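Local coordinates for protein carbohydrate kinase, FGGY (Novosphingobium aromaticivorans, PDB 3H6E) that probably phosphorylates a carbohydrate substrate as a kinase of the FGGY family, within the actin-like ATPase superfamily, at residues V20-L25 and S62-H67; Q33-I38 and G54-D59. All blocks are in the same frame, centred on the assembly; numbering follows the deposited sequence.

Contact 1: residues V20-L25 and S62-H67; sequences VSLWDL and SRYADH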
loop_
_atom_site.group_PDB
_atom_site.type_symbol
_atom_site.label_atom_id
_atom_site.label_comp_id
_atom_site.label_asym_id
_atom_site.label_seq_id
_atom_site.Cartn_x
_atom_site.Cartn_y
_atom_site.Cartn_z
ATOM N N VAL A 20 -2.946 -16.386 -6.911
ATOM C CA VAL A 20 -3.480 -16.435 -8.263
ATOM C C VAL A 20 -4.982 -16.669 -8.180
ATOM O O VAL A 20 -5.443 -17.528 -7.428
ATOM C CB VAL A 20 -2.817 -17.535 -9.102
ATOM C CG1 VAL A 20 -3.370 -17.521 -10.520
ATOM C CG2 VAL A 20 -1.305 -17.352 -9.111
ATOM N N SER A 21 -5.744 -15.899 -8.949
ATOM C CA SER A 21 -7.194 -15.901 -8.810
ATOM C C SER A 21 -7.939 -15.912 -10.141
ATOM O O SER A 21 -7.543 -15.244 -11.096
ATOM C CB SER A 21 -7.636 -14.699 -7.976
ATOM O OG SER A 21 -7.072 -13.494 -8.464
ATOM N N LEU A 22 -9.032 -16.669 -10.186
ATOM C CA LEU A 22 -9.850 -16.789 -11.388
ATOM C C LEU A 22 -11.221 -16.164 -11.171
ATOM O O LEU A 22 -11.945 -16.551 -10.257
ATOM C CB LEU A 22 -10.012 -18.259 -11.767
ATOM C CG LEU A 22 -10.857 -18.556 -13.005
ATOM C CD1 LEU A 22 -10.084 -18.247 -14.282
ATOM C CD2 LEU A 22 -11.313 -20.003 -12.986
ATOM N N TRP A 23 -11.579 -15.206 -12.021
ATOM C CA TRP A 23 -12.825 -14.464 -11.858
ATOM C C TRP A 23 -13.722 -14.570 -13.088
ATOM O O TRP A 23 -13.265 -14.928 -14.174
ATOM C CB TRP A 23 -12.527 -12.989 -11.572
ATOM C CG TRP A 23 -11.669 -12.771 -10.362
ATOM C CD1 TRP A 23 -10.358 -13.123 -10.209
ATOM C CD2 TRP A 23 -12.060 -12.140 -9.136
ATOM N NE1 TRP A 23 -9.914 -12.760 -8.963
ATOM C CE2 TRP A 23 -10.937 -12.151 -8.284
ATOM C CE3 TRP A 23 -13.251 -11.568 -8.675
ATOM C CZ2 TRP A 23 -10.969 -11.613 -7.001
ATOM C CZ3 TRP A 23 -13.281 -11.036 -7.398
ATOM C CH2 TRP A 23 -12.146 -11.063 -6.576
ATOM N N ASP A 24 -15.002 -14.255 -12.912
ATOM C CA ASP A 24 -15.935 -14.218 -14.034
ATOM C C ASP A 24 -16.246 -12.779 -14.443
ATOM O O ASP A 24 -15.938 -11.835 -13.716
ATOM C CB ASP A 24 -17.220 -14.997 -13.721
ATOM C CG ASP A 24 -17.999 -14.411 -12.555
ATOM O OD1 ASP A 24 -17.969 -13.176 -12.368
ATOM O OD2 ASP A 24 -18.653 -15.191 -11.831
ATOM N N LEU A 25 -16.866 -12.624 -15.605
ATOM C CA LEU A 25 -17.101 -11.311 -16.194
ATOM C C LEU A 25 -18.032 -10.443 -15.355
ATOM O O LEU A 25 -18.256 -9.275 -15.674
ATOM C CB LEU A 25 -17.661 -11.470 -17.606
ATOM C CG LEU A 25 -17.010 -12.598 -18.411
ATOM C CD1 LEU A 25 -17.950 -13.113 -19.492
ATOM C CD2 LEU A 25 -15.673 -12.157 -19.000
ATOM N N SER A 62 -2.058 -23.642 -15.336
ATOM C CA SER A 62 -2.466 -24.825 -16.083
ATOM C C SER A 62 -3.844 -25.297 -15.638
ATOM O O SER A 62 -4.618 -25.827 -16.435
ATOM C CB SER A 62 -1.445 -25.953 -15.910
ATOM O OG SER A 62 -0.212 -25.638 -16.538
ATOM N N ARG A 63 -4.148 -25.089 -14.360
ATOM C CA ARG A 63 -5.405 -25.552 -13.781
ATOM C C ARG A 63 -6.637 -24.893 -14.400
ATOM O O ARG A 63 -7.720 -25.477 -14.406
ATOM C CB ARG A 63 -5.402 -25.347 -12.264
ATOM C CG ARG A 63 -4.267 -26.065 -11.550
ATOM C CD ARG A 63 -4.509 -26.151 -10.050
ATOM N NE ARG A 63 -3.436 -26.871 -9.371
ATOM C CZ ARG A 63 -2.363 -26.291 -8.842
ATOM N NH1 ARG A 63 -1.434 -27.024 -8.245
ATOM N NH2 ARG A 63 -2.219 -24.975 -8.905
ATOM N N TYR A 64 -6.473 -23.682 -14.921
ATOM C CA TYR A 64 -7.602 -22.938 -15.472
ATOM C C TYR A 64 -7.637 -22.979 -16.998
ATOM O O TYR A 64 -8.015 -22.002 -17.640
ATOM C CB TYR A 64 -7.566 -21.479 -15.001
ATOM C CG TYR A 64 -7.336 -21.303 -13.515
ATOM C CD1 TYR A 64 -8.358 -21.519 -12.601
ATOM C CD2 TYR A 64 -6.097 -20.905 -13.029
ATOM C CE1 TYR A 64 -8.153 -21.354 -11.243
ATOM C CE2 TYR A 64 -5.880 -20.736 -11.672
ATOM C CZ TYR A 64 -6.910 -20.962 -10.783
ATOM O OH TYR A 64 -6.697 -20.797 -9.433
ATOM N N ALA A 65 -7.248 -24.112 -17.576
ATOM C CA ALA A 65 -7.192 -24.241 -19.030
ATOM C C ALA A 65 -8.564 -24.491 -19.657
ATOM O O ALA A 65 -8.760 -24.248 -20.847
ATOM C CB ALA A 65 -6.215 -25.337 -19.433
ATOM N N ASP A 66 -9.507 -24.979 -18.857
ATOM C CA ASP A 66 -10.852 -25.262 -19.349
ATOM C C ASP A 66 -11.711 -24.006 -19.405
ATOM O O ASP A 66 -12.831 -24.033 -19.916
ATOM C CB ASP A 66 -11.540 -26.310 -18.469
ATOM C CG ASP A 66 -11.150 -27.729 -18.832
ATOM O OD1 ASP A 66 -10.044 -27.928 -19.385
ATOM O OD2 ASP A 66 -11.954 -28.648 -18.561
ATOM N N HIS A 67 -11.184 -22.906 -18.881
ATOM C CA HIS A 67 -11.960 -21.677 -18.760
ATOM C C HIS A 67 -11.729 -20.697 -19.912
ATOM O O HIS A 67 -10.647 -20.661 -20.498
ATOM C CB HIS A 67 -11.660 -21.001 -17.423
ATOM C CG HIS A 67 -11.943 -21.867 -16.236
ATOM N ND1 HIS A 67 -11.084 -22.861 -15.817
ATOM C CD2 HIS A 67 -12.989 -21.887 -15.377
ATOM C CE1 HIS A 67 -11.589 -23.456 -14.751
ATOM N NE2 HIS A 67 -12.743 -22.883 -14.463
#
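L22, on strand 17-23, faces Y64 near the C-terminal end of helix 50-63, and their CA atoms, 7.7 Å apart, are the nearest pair between the two backbones. No hydrogen bond joins the segments; side chains do the work. L22 runs alongside Y64 in the opposite direction, its CB 3.6 Å from Y64 CE1 and its CD2 3.3 Å from Y64 CD1. With CG anti to the backbone N (chi1 179°), the leucine reaches across to the turn, where CD2 also sits over one face of the H67 imidazole, a CH-pi contact 3.6 Å from the ring centroid and 16° off its normal. One methyl thus serves two rings. Two residues earlier on the strand, V20 CG1 lies 4.2 Å from Y64 CE2, meeting the ring at a slant. The phenol hydroxyl of Y64 is hydrogen-bonded to D31 OD2 on the neighbouring strand 29-36. With a leucine in place of Y64, D31 would probably lose this hydrogen-bond partner and V20 and L22 much of the surface they pack on. The contact therefore rests on dispersion and CH-pi packing, while the polar end of the buried Y64 is taken up by a carboxylate.

Contact 2: residues Q33-I38 and G54-D59; sequences QVRPSI and GRWLLD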
loop_
_atom_site.group_PDB
_atom_site.type_symbol
_atom_site.label_atom_id
_atom_site.label_comp_id
_atom_site.label_asym_id
_atom_site.label_seq_id
_atom_site.Cartn_x
_atom_site.Cartn_y
_atom_site.Cartn_z
ATOM N N GLN A 33 -5.667 -19.534 -5.512
ATOM C CA GLN A 33 -4.548 -20.371 -5.108
ATOM C C GLN A 33 -3.483 -19.497 -4.455
ATOM O O GLN A 33 -3.024 -18.520 -5.044
ATOM C CB GLN A 33 -3.970 -21.109 -6.316
ATOM C CG GLN A 33 -4.874 -22.206 -6.860
ATOM C CD GLN A 33 -4.781 -23.486 -6.050
ATOM O OE1 GLN A 33 -3.698 -24.053 -5.886
ATOM N NE2 GLN A 33 -5.920 -23.953 -5.540
ATOM N N VAL A 34 -3.101 -19.846 -3.230
ATOM C CA VAL A 34 -2.137 -19.045 -2.489
ATOM C C VAL A 34 -0.882 -19.840 -2.139
ATOM O O VAL A 34 -0.794 -21.039 -2.411
ATOM C CB VAL A 34 -2.751 -18.472 -1.205
ATOM C CG1 VAL A 34 -4.164 -17.980 -1.480
ATOM C CG2 VAL A 34 -2.748 -19.521 -0.103
ATOM N N ARG A 35 0.080 -19.160 -1.523
ATOM C CA ARG A 35 1.392 -19.734 -1.268
ATOM C C ARG A 35 2.318 -18.671 -0.691
ATOM O O ARG A 35 2.613 -17.677 -1.354
ATOM C CB ARG A 35 1.980 -20.259 -2.574
ATOM C CG ARG A 35 3.441 -20.633 -2.502
ATOM C CD ARG A 35 4.116 -20.345 -3.827
ATOM N NE ARG A 35 5.205 -21.275 -4.094
ATOM C CZ ARG A 35 6.229 -21.014 -4.899
ATOM N NH1 ARG A 35 6.313 -19.838 -5.509
ATOM N NH2 ARG A 35 7.171 -21.926 -5.087
ATOM N N PRO A 36 2.785 -18.877 0.547
ATOM C CA PRO A 36 3.690 -17.905 1.168
ATOM C C PRO A 36 4.916 -17.678 0.294
ATOM O O PRO A 36 5.311 -18.577 -0.448
ATOM C CB PRO A 36 4.095 -18.587 2.479
ATOM C CG PRO A 36 3.002 -19.564 2.758
ATOM C CD PRO A 36 2.534 -20.040 1.415
ATOM N N SER A 37 5.504 -16.489 0.377
ATOM C CA SER A 37 6.685 -16.164 -0.416
ATOM C C SER A 37 7.947 -16.331 0.421
ATOM O O SER A 37 8.235 -15.506 1.287
ATOM C CB SER A 37 6.596 -14.725 -0.930
ATOM O OG SER A 37 5.259 -14.379 -1.261
ATOM N N ILE A 38 8.698 -17.400 0.168
ATOM C CA ILE A 38 9.934 -17.650 0.907
ATOM C C ILE A 38 11.117 -16.945 0.242
ATOM O O ILE A 38 11.223 -16.921 -0.987
ATOM C CB ILE A 38 10.230 -19.161 1.043
ATOM C CG1 ILE A 38 11.191 -19.637 -0.049
ATOM C CG2 ILE A 38 8.934 -19.962 1.032
ATOM C CD1 ILE A 38 11.476 -21.125 -0.010
ATOM N N GLY A 54 7.821 -18.238 -10.733
ATOM C CA GLY A 54 7.454 -18.416 -12.124
ATOM C C GLY A 54 6.955 -19.825 -12.367
ATOM O O GLY A 54 6.014 -20.040 -13.130
ATOM N N ARG A 55 7.585 -20.791 -11.705
ATOM C CA ARG A 55 7.166 -22.184 -11.810
ATOM C C ARG A 55 5.800 -22.406 -11.166
ATOM O O ARG A 55 4.851 -22.795 -11.845
ATOM C CB ARG A 55 8.210 -23.117 -11.194
ATOM C CG ARG A 55 9.585 -22.976 -11.819
ATOM C CD ARG A 55 10.578 -23.974 -11.244
ATOM N NE ARG A 55 11.958 -23.536 -11.437
ATOM C CZ ARG A 55 12.740 -23.090 -10.459
ATOM N NH1 ARG A 55 12.279 -23.034 -9.217
ATOM N NH2 ARG A 55 13.986 -22.708 -10.718
ATOM N N TRP A 56 5.701 -22.153 -9.864
ATOM C CA TRP A 56 4.438 -22.342 -9.154
ATOM C C TRP A 56 3.256 -21.798 -9.946
ATOM O O TRP A 56 2.195 -22.421 -10.002
ATOM C CB TRP A 56 4.471 -21.676 -7.776
ATOM C CG TRP A 56 3.114 -21.603 -7.119
ATOM C CD1 TRP A 56 2.415 -22.639 -6.563
ATOM C CD2 TRP A 56 2.295 -20.435 -6.952
ATOM N NE1 TRP A 56 1.217 -22.189 -6.061
ATOM C CE2 TRP A 56 1.118 -20.842 -6.286
ATOM C CE3 TRP A 56 2.442 -19.086 -7.298
ATOM C CZ2 TRP A 56 0.096 -19.949 -5.960
ATOM C CZ3 TRP A 56 1.424 -18.201 -6.974
ATOM C CH2 TRP A 56 0.268 -18.637 -6.311
ATOM N N LEU A 57 3.443 -20.636 -10.561
ATOM C CA LEU A 57 2.331 -19.949 -11.212
ATOM C C LEU A 57 2.102 -20.400 -12.656
ATOM O O LEU A 57 1.106 -20.031 -13.273
ATOM C CB LEU A 57 2.482 -18.426 -11.103
ATOM C CG LEU A 57 3.038 -17.594 -12.255
ATOM C CD1 LEU A 57 1.902 -17.096 -13.130
ATOM C CD2 LEU A 57 3.823 -16.417 -11.699
ATOM N N LEU A 58 3.017 -21.204 -13.191
ATOM C CA LEU A 58 2.763 -21.884 -14.457
ATOM C C LEU A 58 1.984 -23.170 -14.201
ATOM O O LEU A 58 1.256 -23.649 -15.070
ATOM C CB LEU A 58 4.061 -22.172 -15.215
ATOM C CG LEU A 58 4.536 -21.045 -16.134
ATOM C CD1 LEU A 58 5.750 -21.473 -16.941
ATOM C CD2 LEU A 58 3.412 -20.590 -17.056
ATOM N N ASP A 59 2.143 -23.718 -12.999
ATOM C CA ASP A 59 1.348 -24.857 -12.551
ATOM C C ASP A 59 -0.104 -24.438 -12.394
ATOM O O ASP A 59 -0.988 -24.939 -13.085
ATOM C CB ASP A 59 1.854 -25.377 -11.204
ATOM C CG ASP A 59 3.215 -26.030 -11.302
ATOM O OD1 ASP A 59 3.617 -26.395 -12.428
ATOM O OD2 ASP A 59 3.879 -26.181 -10.252
#
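Helix 50-63 packs against an edge strand, 29-36, of the six-stranded mixed sheet, and the residues that meet there are W56 from the helix and R35 and Q33 from the strand. Strand 33-36 and helix 54-59 run nearly antiparallel, at 162°, with axes 10.4 Å apart at closest approach. R35 lies along one face of the indole: its CD stands over the five-membered ring of W56, 3.7 Å from the centroid and 13° off the normal, in a CH-pi contact. The guanidinium carries on past the ring to the root of the side chain, where W56 CB sits over the centre of its face, 3.4 Å from R35 CZ. The guanidinium plane is nearly parallel to that of the indole. The sheet belongs to the N-terminal half of an FGGY kinase, a member of the actin-like ATPase superfamily, and here its border strand is covered by a helix that follows it in the chain. W56 CG is anti to the backbone N (chi1 169°), which carries the indole out from the helix to the strand; there W56 CH2 comes 3.5 Å from Q33 O, which lies at the ring edge, and W56 CZ2 is 3.8 Å from V34 O. Beyond the indole, R35 NH2 forms a salt bridge with D52 OD2. The other carboxylate oxygen, D52 OD1, forms a salt bridge with R55 NH1.

Both contacts join the region of helix 50-63 to the same sheet, contact 1 through Y64 and H67 near the helix's C-terminal end, against strand 17-23, and contact 2 from within the helix, against the border strand 29-36. These strands are neighbours, joined between the contacts by a probable hydrogen bond from Q33 N to V20 O. V20 CG2 also packs on W56 CH2, at 3.5 Å, so the two patches of side chains run into each other. Contact 1 is mostly buried and depends on aliphatic groups against rings. Contact 2 lies at the surface, where an arginine chain covers an indole and its charge is answered by an aspartate.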